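PDB 5C12: gene 2 protein from Enterobacteria phage Sf6, which serves as the large terminase subunit in viral DNA packaging, with its nuclease domain represented here, and is probably also ATP-binding. Local coordinates for residues I24-L29 / M210-F215; V71-E76 / A93-A98. The protein carries 1 engineered substitution. All blocks are in the same frame, centred on the assembly; numbering follows the deposited sequence.

Contact 1 of 2, residues I24-L29 / M210-F215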
ATOM      1  N   ILE A  24       1.197  10.829   7.078  1.00 17.27           N
ATOM      2  CA  ILE A  24       0.474  11.294   5.889  1.00 16.00           C
ATOM      3  C   ILE A  24      -0.576  12.325   6.281  1.00 14.79           C
ATOM      4  O   ILE A  24      -1.368  12.092   7.184  1.00 19.35           O
ATOM      5  CB  ILE A  24      -0.198  10.125   5.141  1.00 15.34           C
ATOM      6  CG1 ILE A  24       0.874   9.284   4.454  1.00 15.54           C
ATOM      7  CG2 ILE A  24      -1.213  10.625   4.107  1.00 17.62           C
ATOM      8  CD1 ILE A  24       0.405   7.873   4.074  1.00 15.15           C
ATOM      9  N   LYS A  25      -0.510  13.490   5.634  1.00 16.90           N
ATOM     10  CA  LYS A  25      -1.463  14.569   5.822  1.00 17.91           C
ATOM     11  C   LYS A  25      -2.691  14.408   4.942  1.00 14.90           C
ATOM     12  O   LYS A  25      -2.589  14.085   3.768  1.00 16.12           O
ATOM     13  CB  LYS A  25      -0.796  15.919   5.517  1.00 20.47           C
ATOM     14  CG  LYS A  25       0.284  16.290   6.507  1.00 27.98           C
ATOM     15  CD  LYS A  25      -0.320  16.894   7.786  1.00 34.53           C
ATOM     16  CE  LYS A  25       0.764  17.236   8.783  1.00 60.01           C
ATOM     17  NZ  LYS A  25       1.677  16.089   9.055  1.00 74.58           N
ATOM     18  N   ARG A  26      -3.853  14.696   5.520  1.00 17.67           N
ATOM     19  CA  ARG A  26      -5.089  14.620   4.782  1.00 16.68           C
ATOM     20  C   ARG A  26      -5.057  15.533   3.561  1.00 18.21           C
ATOM     21  O   ARG A  26      -5.562  15.178   2.509  1.00 17.63           O
ATOM     22  CB  ARG A  26      -6.244  14.994   5.705  1.00 17.80           C
ATOM     23  CG  ARG A  26      -7.585  14.946   5.042  1.00 20.30           C
ATOM     24  CD  ARG A  26      -7.944  13.540   4.689  1.00 28.40           C
ATOM     25  NE  ARG A  26      -9.190  13.483   3.945  1.00 29.65           N
ATOM     26  CZ  ARG A  26     -10.222  12.713   4.259  1.00 23.66           C
ATOM     27  NH1 ARG A  26     -10.186  11.899   5.314  1.00 22.40           N
ATOM     28  NH2 ARG A  26     -11.301  12.754   3.494  1.00 32.12           N
ATOM     29  N   GLU A  27      -4.495  16.726   3.701  1.00 16.82           N
ATOM     30  CA  GLU A  27      -4.409  17.619   2.556  1.00 18.28           C
ATOM     31  C   GLU A  27      -3.696  16.993   1.362  1.00 15.77           C
ATOM     32  O   GLU A  27      -4.048  17.282   0.221  1.00 16.85           O
ATOM     33  CB  GLU A  27      -3.712  18.929   2.934  1.00 18.04           C
ATOM     34  CG  GLU A  27      -4.625  19.925   3.571  1.00 25.45           C
ATOM     35  CD  GLU A  27      -5.762  20.340   2.668  1.00 24.64           C
ATOM     36  OE1 GLU A  27      -5.511  21.000   1.633  1.00 26.09           O
ATOM     37  OE2 GLU A  27      -6.913  20.014   3.003  1.00 27.69           O
ATOM     38  N   TRP A  28      -2.667  16.172   1.605  1.00 15.66           N
ATOM     39  CA  TRP A  28      -1.971  15.523   0.509  1.00 14.40           C
ATOM     40  C   TRP A  28      -2.919  14.566  -0.214  1.00 12.98           C
ATOM     41  O   TRP A  28      -2.897  14.434  -1.436  1.00 14.00           O
ATOM     42  CB  TRP A  28      -0.769  14.704   0.985  1.00 16.66           C
ATOM     43  CG  TRP A  28       0.252  15.424   1.829  1.00 16.14           C
ATOM     44  CD1 TRP A  28       0.374  16.772   2.033  1.00 16.96           C
ATOM     45  CD2 TRP A  28       1.305  14.813   2.577  1.00 18.17           C
ATOM     46  NE1 TRP A  28       1.437  17.032   2.875  1.00 18.09           N
ATOM     47  CE2 TRP A  28       2.022  15.842   3.221  1.00 17.35           C
ATOM     48  CE3 TRP A  28       1.709  13.485   2.768  1.00 16.58           C
ATOM     49  CZ2 TRP A  28       3.123  15.586   4.036  1.00 19.42           C
ATOM     50  CZ3 TRP A  28       2.788  13.233   3.580  1.00 21.55           C
ATOM     51  CH2 TRP A  28       3.480  14.280   4.214  1.00 20.92           C
ATOM     52  N   LEU A  29      -3.742  13.869   0.560  1.00 13.63           N
ATOM     53  CA  LEU A  29      -4.692  12.903  -0.012  1.00 13.48           C
ATOM     54  C   LEU A  29      -5.757  13.607  -0.856  1.00 15.16           C
ATOM     55  O   LEU A  29      -6.127  13.138  -1.933  1.00 15.16           O
ATOM     56  CB  LEU A  29      -5.349  12.079   1.101  1.00 14.79           C
ATOM     57  CG  LEU A  29      -4.365  11.246   1.935  1.00 16.52           C
ATOM     58  CD1 LEU A  29      -5.079  10.688   3.158  1.00 15.19           C
ATOM     59  CD2 LEU A  29      -3.757  10.131   1.101  1.00 14.64           C
ATOM     60  N   MET A 210     -15.296   4.293  -0.628  1.00 18.16           N
ATOM     61  CA  MET A 210     -14.088   3.543  -0.322  1.00 18.49           C
ATOM     62  C   MET A 210     -12.861   4.455  -0.250  1.00 17.61           C
ATOM     63  O   MET A 210     -11.932   4.204   0.522  1.00 15.23           O
ATOM     64  CB  MET A 210     -13.870   2.393  -1.328  1.00 18.35           C
ATOM     65  CG  MET A 210     -14.857   1.217  -1.190  1.00 19.49           C
ATOM     66  SD  MET A 210     -14.988   0.626   0.508  1.00 20.55           S
ATOM     67  CE  MET A 210     -13.326   0.154   0.840  1.00 16.02           C
ATOM     68  N   LEU A 211     -12.828   5.504  -1.065  1.00 16.08           N
ATOM     69  CA  LEU A 211     -11.701   6.417  -1.018  1.00 17.52           C
ATOM     70  C   LEU A 211     -11.635   7.103   0.352  1.00 13.76           C
ATOM     71  O   LEU A 211     -10.555   7.233   0.932  1.00 17.79           O
ATOM     72  CB  LEU A 211     -11.785   7.447  -2.151  1.00 19.00           C
ATOM     73  CG  LEU A 211     -10.569   8.345  -2.338  1.00 19.35           C
ATOM     74  CD1 LEU A 211      -9.342   7.537  -2.661  1.00 18.17           C
ATOM     75  CD2 LEU A 211     -10.860   9.386  -3.441  1.00 21.74           C
ATOM     76  N   GLU A 212     -12.782   7.554   0.857  1.00 14.63           N
ATOM     77  CA  GLU A 212     -12.874   8.162   2.186  1.00 16.15           C
ATOM     78  C   GLU A 212     -12.441   7.174   3.283  1.00 18.60           C
ATOM     79  O   GLU A 212     -11.757   7.565   4.230  1.00 17.57           O
ATOM     80  CB  GLU A 212     -14.288   8.669   2.471  1.00 22.53           C
ATOM     81  CG  GLU A 212     -14.426   9.248   3.867  1.00 37.62           C
ATOM     82  CD  GLU A 212     -13.354  10.284   4.148  1.00 76.57           C
ATOM     83  OE1 GLU A 212     -13.170  11.153   3.264  1.00 36.96           O
ATOM     84  OE2 GLU A 212     -12.682  10.222   5.214  1.00 35.81           O
ATOM     85  N   LYS A 213     -12.841   5.912   3.177  1.00 17.82           N
ATOM     86  CA  LYS A 213     -12.421   4.930   4.182  1.00 18.67           C
ATOM     87  C   LYS A 213     -10.906   4.762   4.180  1.00 14.29           C
ATOM     88  O   LYS A 213     -10.265   4.698   5.248  1.00 17.17           O
ATOM     89  CB  LYS A 213     -13.072   3.552   3.935  1.00 16.22           C
ATOM     90  CG  LYS A 213     -14.568   3.515   4.147  1.00 19.06           C
ATOM     91  CD  LYS A 213     -15.002   2.062   4.294  1.00 23.57           C
ATOM     92  CE  LYS A 213     -16.472   1.927   4.513  1.00 30.48           C
ATOM     93  NZ  LYS A 213     -16.770   0.575   5.084  1.00 27.63           N
ATOM     94  N   LEU A 214     -10.322   4.697   2.986  1.00 13.64           N
ATOM     95  CA  LEU A 214      -8.876   4.597   2.847  1.00 11.03           C
ATOM     96  C   LEU A 214      -8.202   5.807   3.506  1.00 13.42           C
ATOM     97  O   LEU A 214      -7.248   5.662   4.270  1.00 13.51           O
ATOM     98  CB  LEU A 214      -8.473   4.527   1.386  1.00 12.30           C
ATOM     99  CG  LEU A 214      -6.975   4.682   1.125  1.00 12.31           C
ATOM    100  CD1 LEU A 214      -6.222   3.446   1.567  1.00 11.99           C
ATOM    101  CD2 LEU A 214      -6.678   5.023  -0.353  1.00 12.08           C
ATOM    102  N   PHE A 215      -8.695   6.999   3.189  1.00 13.78           N
ATOM    103  CA  PHE A 215      -8.077   8.197   3.706  1.00 15.52           C
ATOM    104  C   PHE A 215      -8.110   8.249   5.229  1.00 14.54           C
ATOM    105  O   PHE A 215      -7.149   8.692   5.863  1.00 17.53           O
ATOM    106  CB  PHE A 215      -8.757   9.439   3.133  1.00 13.98           C
ATOM    107  CG  PHE A 215      -8.461   9.696   1.677  1.00 15.52           C
ATOM    108  CD1 PHE A 215      -7.676   8.845   0.924  1.00 14.06           C
ATOM    109  CD2 PHE A 215      -8.967  10.833   1.062  1.00 16.69           C
ATOM    110  CE1 PHE A 215      -7.405   9.120  -0.410  1.00 13.40           C
ATOM    111  CE2 PHE A 215      -8.689  11.102  -0.261  1.00 15.24           C
ATOM    112  CZ  PHE A 215      -7.910  10.264  -0.999  1.00 15.08           C
TER
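F215 reaches across from helix 208-218 to the first turn of helix 26-32 and meets R26 with its CB and L29 with its ring. Its CB lies over one face of the R26 guanidinium, 3.6 Å from NH1. At CG the neighbour changes to CD1 of L29, 3.8 Å away. The ring then lies flat against L29, whose CB stands 3.6 Å from the centroid of the F215 ring and 6° off its normal, a CH-pi contact. CD2, on the rim, has R26 NH2 near the ring plane, while CZ ends 3.5 Å from the L29 carbonyl O, which accepts a bond from T33. F201 meets the same phenyl edge-to-face. Alongside, R26 grips E212 with its two terminal nitrogens: NH1 donates to OE2 of E212 at 3.0 Å, on the syn lone pair, and NH2 to OE1. The planes of the R26 guanidinium and the E212 carboxylate are 20° apart. E212 turns back to reach the arginine through its bend at chi2 (52°). R26 NE also pairs with E30. The arginine is expected to favour the charged form of E212, and the paired bonds restrict rotation of the guanidinium beside a buried phenylalanine-leucine contact.

Contact 2 of 2, residues V71-E76 / A93-A98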
ATOM      1  N   VAL A  71      -3.985   4.941  -8.716  1.00 11.98           N
ATOM      2  CA  VAL A  71      -4.749   3.951  -7.943  1.00  9.07           C
ATOM      3  C   VAL A  71      -6.170   3.807  -8.526  1.00 11.04           C
ATOM      4  O   VAL A  71      -6.873   4.799  -8.710  1.00 12.61           O
ATOM      5  CB  VAL A  71      -4.806   4.341  -6.449  1.00 10.93           C
ATOM      6  CG1 VAL A  71      -5.583   3.301  -5.625  1.00 12.24           C
ATOM      7  CG2 VAL A  71      -3.403   4.511  -5.868  1.00 11.10           C
ATOM      8  N   LYS A  72      -6.578   2.581  -8.840  1.00 10.88           N
ATOM      9  CA  LYS A  72      -7.842   2.351  -9.526  1.00 13.36           C
ATOM     10  C   LYS A  72      -8.883   1.550  -8.734  1.00 10.93           C
ATOM     11  O   LYS A  72     -10.067   1.611  -9.061  1.00 13.61           O
ATOM     12  CB  LYS A  72      -7.611   1.732 -10.900  1.00 16.05           C
ATOM     13  CG  LYS A  72      -7.047   0.362 -10.903  1.00 25.39           C
ATOM     14  CD  LYS A  72      -7.005  -0.203 -12.324  1.00 25.80           C
ATOM     15  CE  LYS A  72      -6.453  -1.619 -12.318  1.00 24.53           C
ATOM     16  NZ  LYS A  72      -6.440  -2.131 -13.706  1.00 19.02           N
ATOM     17  N   ARG A  73      -8.465   0.807  -7.712  1.00 10.82           N
ATOM     18  CA  ARG A  73      -9.395   0.061  -6.879  1.00 10.78           C
ATOM     19  C   ARG A  73      -8.933   0.018  -5.446  1.00 11.36           C
ATOM     20  O   ARG A  73      -7.748  -0.203  -5.165  1.00 10.97           O
ATOM     21  CB  ARG A  73      -9.610  -1.387  -7.377  1.00 11.98           C
ATOM     22  CG  ARG A  73     -10.811  -2.061  -6.722  1.00 13.73           C
ATOM     23  CD  ARG A  73     -10.950  -3.527  -7.013  1.00 15.53           C
ATOM     24  NE  ARG A  73     -11.032  -3.806  -8.438  1.00 17.00           N
ATOM     25  CZ  ARG A  73     -12.157  -3.862  -9.134  1.00 21.39           C
ATOM     26  NH1 ARG A  73     -13.317  -3.625  -8.549  1.00 22.41           N
ATOM     27  NH2 ARG A  73     -12.116  -4.149 -10.422  1.00 21.90           N
ATOM     28  N   ILE A  74      -9.874   0.255  -4.545  1.00 12.02           N
ATOM     29  CA  ILE A  74      -9.711   0.041  -3.106  1.00 12.53           C
ATOM     30  C   ILE A  74     -10.929  -0.705  -2.600  1.00 14.36           C
ATOM     31  O   ILE A  74     -12.073  -0.229  -2.708  1.00 14.67           O
ATOM     32  CB  ILE A  74      -9.598   1.384  -2.330  1.00 13.06           C
ATOM     33  CG1 ILE A  74      -8.385   2.222  -2.782  1.00 12.16           C
ATOM     34  CG2 ILE A  74      -9.610   1.139  -0.847  1.00 13.12           C
ATOM     35  CD1 ILE A  74      -7.001   1.679  -2.437  1.00 10.52           C
ATOM     36  N   ALA A  75     -10.735  -1.917  -2.092  1.00 12.26           N
ATOM     37  CA  ALA A  75     -11.859  -2.776  -1.783  1.00 12.59           C
ATOM     38  C   ALA A  75     -11.694  -3.392  -0.422  1.00 11.58           C
ATOM     39  O   ALA A  75     -10.589  -3.700  -0.003  1.00 12.32           O
ATOM     40  CB  ALA A  75     -12.019  -3.899  -2.842  1.00 12.85           C
ATOM     41  N   GLU A  76     -12.816  -3.574   0.248  1.00 12.73           N
ATOM     42  CA  GLU A  76     -12.885  -4.236   1.547  1.00 12.98           C
ATOM     43  C   GLU A  76     -13.537  -5.613   1.378  1.00 14.71           C
ATOM     44  O   GLU A  76     -14.494  -5.798   0.607  1.00 16.07           O
ATOM     45  CB  GLU A  76     -13.657  -3.364   2.550  1.00 16.50           C
ATOM     46  CG  GLU A  76     -15.103  -3.045   2.132  1.00 15.86           C
ATOM     47  CD  GLU A  76     -15.848  -2.083   3.063  1.00 18.54           C
ATOM     48  OE1 GLU A  76     -15.212  -1.491   3.962  1.00 21.36           O
ATOM     49  OE2 GLU A  76     -17.079  -1.956   2.885  1.00 21.42           O
ATOM     50  N   ALA A  93      -7.551  -9.269  -8.536  1.00 13.40           N
ATOM     51  CA  ALA A  93      -6.310  -9.053  -9.257  1.00 13.69           C
ATOM     52  C   ALA A  93      -6.460  -9.484 -10.719  1.00 13.88           C
ATOM     53  O   ALA A  93      -5.987  -8.811 -11.645  1.00 15.26           O
ATOM     54  CB  ALA A  93      -5.168  -9.809  -8.579  1.00 12.88           C
ATOM     55  N   ILE A  94      -7.101 -10.623 -10.936  1.00 15.30           N
ATOM     56  CA  ILE A  94      -7.386 -11.049 -12.284  1.00 15.49           C
ATOM     57  C   ILE A  94      -8.279 -10.040 -13.017  1.00 17.96           C
ATOM     58  O   ILE A  94      -7.988  -9.661 -14.156  1.00 18.15           O
ATOM     59  CB  ILE A  94      -8.000 -12.456 -12.263  1.00 15.32           C
ATOM     60  CG1 ILE A  94      -6.933 -13.450 -11.808  1.00 16.42           C
ATOM     61  CG2 ILE A  94      -8.559 -12.840 -13.641  1.00 18.93           C
ATOM     62  CD1 ILE A  94      -7.517 -14.760 -11.373  1.00 19.99           C
ATOM     63  N   GLU A  95      -9.352  -9.601 -12.368  1.00 17.34           N
ATOM     64  CA  GLU A  95     -10.281  -8.640 -12.964  1.00 16.92           C
ATOM     65  C   GLU A  95      -9.569  -7.331 -13.327  1.00 18.28           C
ATOM     66  O   GLU A  95      -9.881  -6.705 -14.353  1.00 19.87           O
ATOM     67  CB  GLU A  95     -11.428  -8.386 -11.988  1.00 16.99           C
ATOM     68  CG  GLU A  95     -12.510  -7.472 -12.506  1.00 22.69           C
ATOM     69  CD  GLU A  95     -13.696  -7.357 -11.558  1.00 50.99           C
ATOM     70  OE1 GLU A  95     -13.688  -8.004 -10.489  1.00 32.27           O
ATOM     71  OE2 GLU A  95     -14.646  -6.617 -11.884  1.00 47.31           O
ATOM     72  N   ASP A  96      -8.589  -6.953 -12.510  1.00 14.48           N
ATOM     73  CA  ASP A  96      -7.862  -5.709 -12.686  1.00 13.64           C
ATOM     74  C   ASP A  96      -6.697  -5.818 -13.666  1.00 13.44           C
ATOM     75  O   ASP A  96      -6.029  -4.820 -13.937  1.00 17.81           O
ATOM     76  CB  ASP A  96      -7.333  -5.207 -11.339  1.00 14.21           C
ATOM     77  CG  ASP A  96      -8.427  -4.600 -10.471  1.00 18.44           C
ATOM     78  OD1 ASP A  96      -9.453  -4.173 -11.039  1.00 17.99           O
ATOM     79  OD2 ASP A  96      -8.274  -4.586  -9.229  1.00 15.28           O
ATOM     80  N   GLY A  97      -6.445  -7.008 -14.187  1.00 15.55           N
ATOM     81  CA  GLY A  97      -5.360  -7.213 -15.136  1.00 16.50           C
ATOM     82  C   GLY A  97      -3.997  -7.034 -14.490  1.00 15.21           C
ATOM     83  O   GLY A  97      -3.066  -6.518 -15.107  1.00 17.89           O
ATOM     84  N   ALA A  98      -3.879  -7.446 -13.231  1.00 14.19           N
ATOM     85  CA  ALA A  98      -2.627  -7.319 -12.514  1.00 12.27           C
ATOM     86  C   ALA A  98      -1.486  -8.039 -13.200  1.00 15.22           C
ATOM     87  O   ALA A  98      -1.650  -9.146 -13.708  1.00 16.44           O
ATOM     88  CB  ALA A  98      -2.763  -7.812 -11.076  1.00 14.19           C
TER
HETATM   89  O   HOH W   1     -15.570  -4.559 -10.258  1.00 43.37           O
HETATM   90  O   HOH W   2     -13.835  -4.053 -12.641  1.00 48.49           O
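D96, next after E95 where helix 82-95 gives way to a turn, is held by two neighbouring residues of strand 70-77: R73 takes its carboxylate and K72 its main-chain carbonyl. R73 comes side-on. NE donates to OD2 of D96 at 3.0 Å, on the syn lone pair, and NH2 to OD1 at 2.7 Å, while a weak bond also runs from NE to OD1. Guanidinium and carboxylate are only 22° from coplanar, so one edge of the arginine lies along the two oxygens. The R73 chain runs extended as far as CD and then turns at chi3 (-57°), which presents this edge to the aspartate. D96 OD2 has a further partner in the hydroxyl of Y63 on the adjacent strand, so the buried carboxylate has a second partner besides the arginine.

K72 leaves the strand with CG between the backbone N and the carbonyl carbon (chi1 66°), and the extended chain beyond CG carries NZ out to the D96 carbonyl. Its CE packs 3.8 Å from D96 CB, and NZ donates to D96 O at 2.7 Å, in the carbonyl plane and on a lone pair. A positive charge here probably suits the negative end of the helix dipole. E95 joins more loosely: two waters link its OE2 to NH1 and NH2 of R73.

Both basic side chains can reach the helix because K72 and R73 face S65 together in a classic beta bulge. G97, at positive phi, closes the helix in a Schellman motif. The contact fastens the helix of a beta-alpha-beta crossover from strand 70-77 to strand 100-104, consistent with the RNase H-like fold of terminase nucleases.

Overall arrangement
Both contacts lie away from the magnesium site and are partly buried, with centres about 18 Å apart, contact 2 nested in the chain loop that contact 1 closes. Contact 1 joins two helices distant in sequence and combines a buried apolar pair with a salt bridge toward the surface. Contact 2 joins a strand to the helix that follows it, almost wholly through polar and charged groups, with its aspartate the buried member. They share no element, yet they meet: helix 208-218 packs on strand 70-77 through M210 and L214 against I74, and K213 NZ bridges to E76 OE1 at 2.8 Å. The strand thus has helix 82-95 on one side and helix 208-218 on the other.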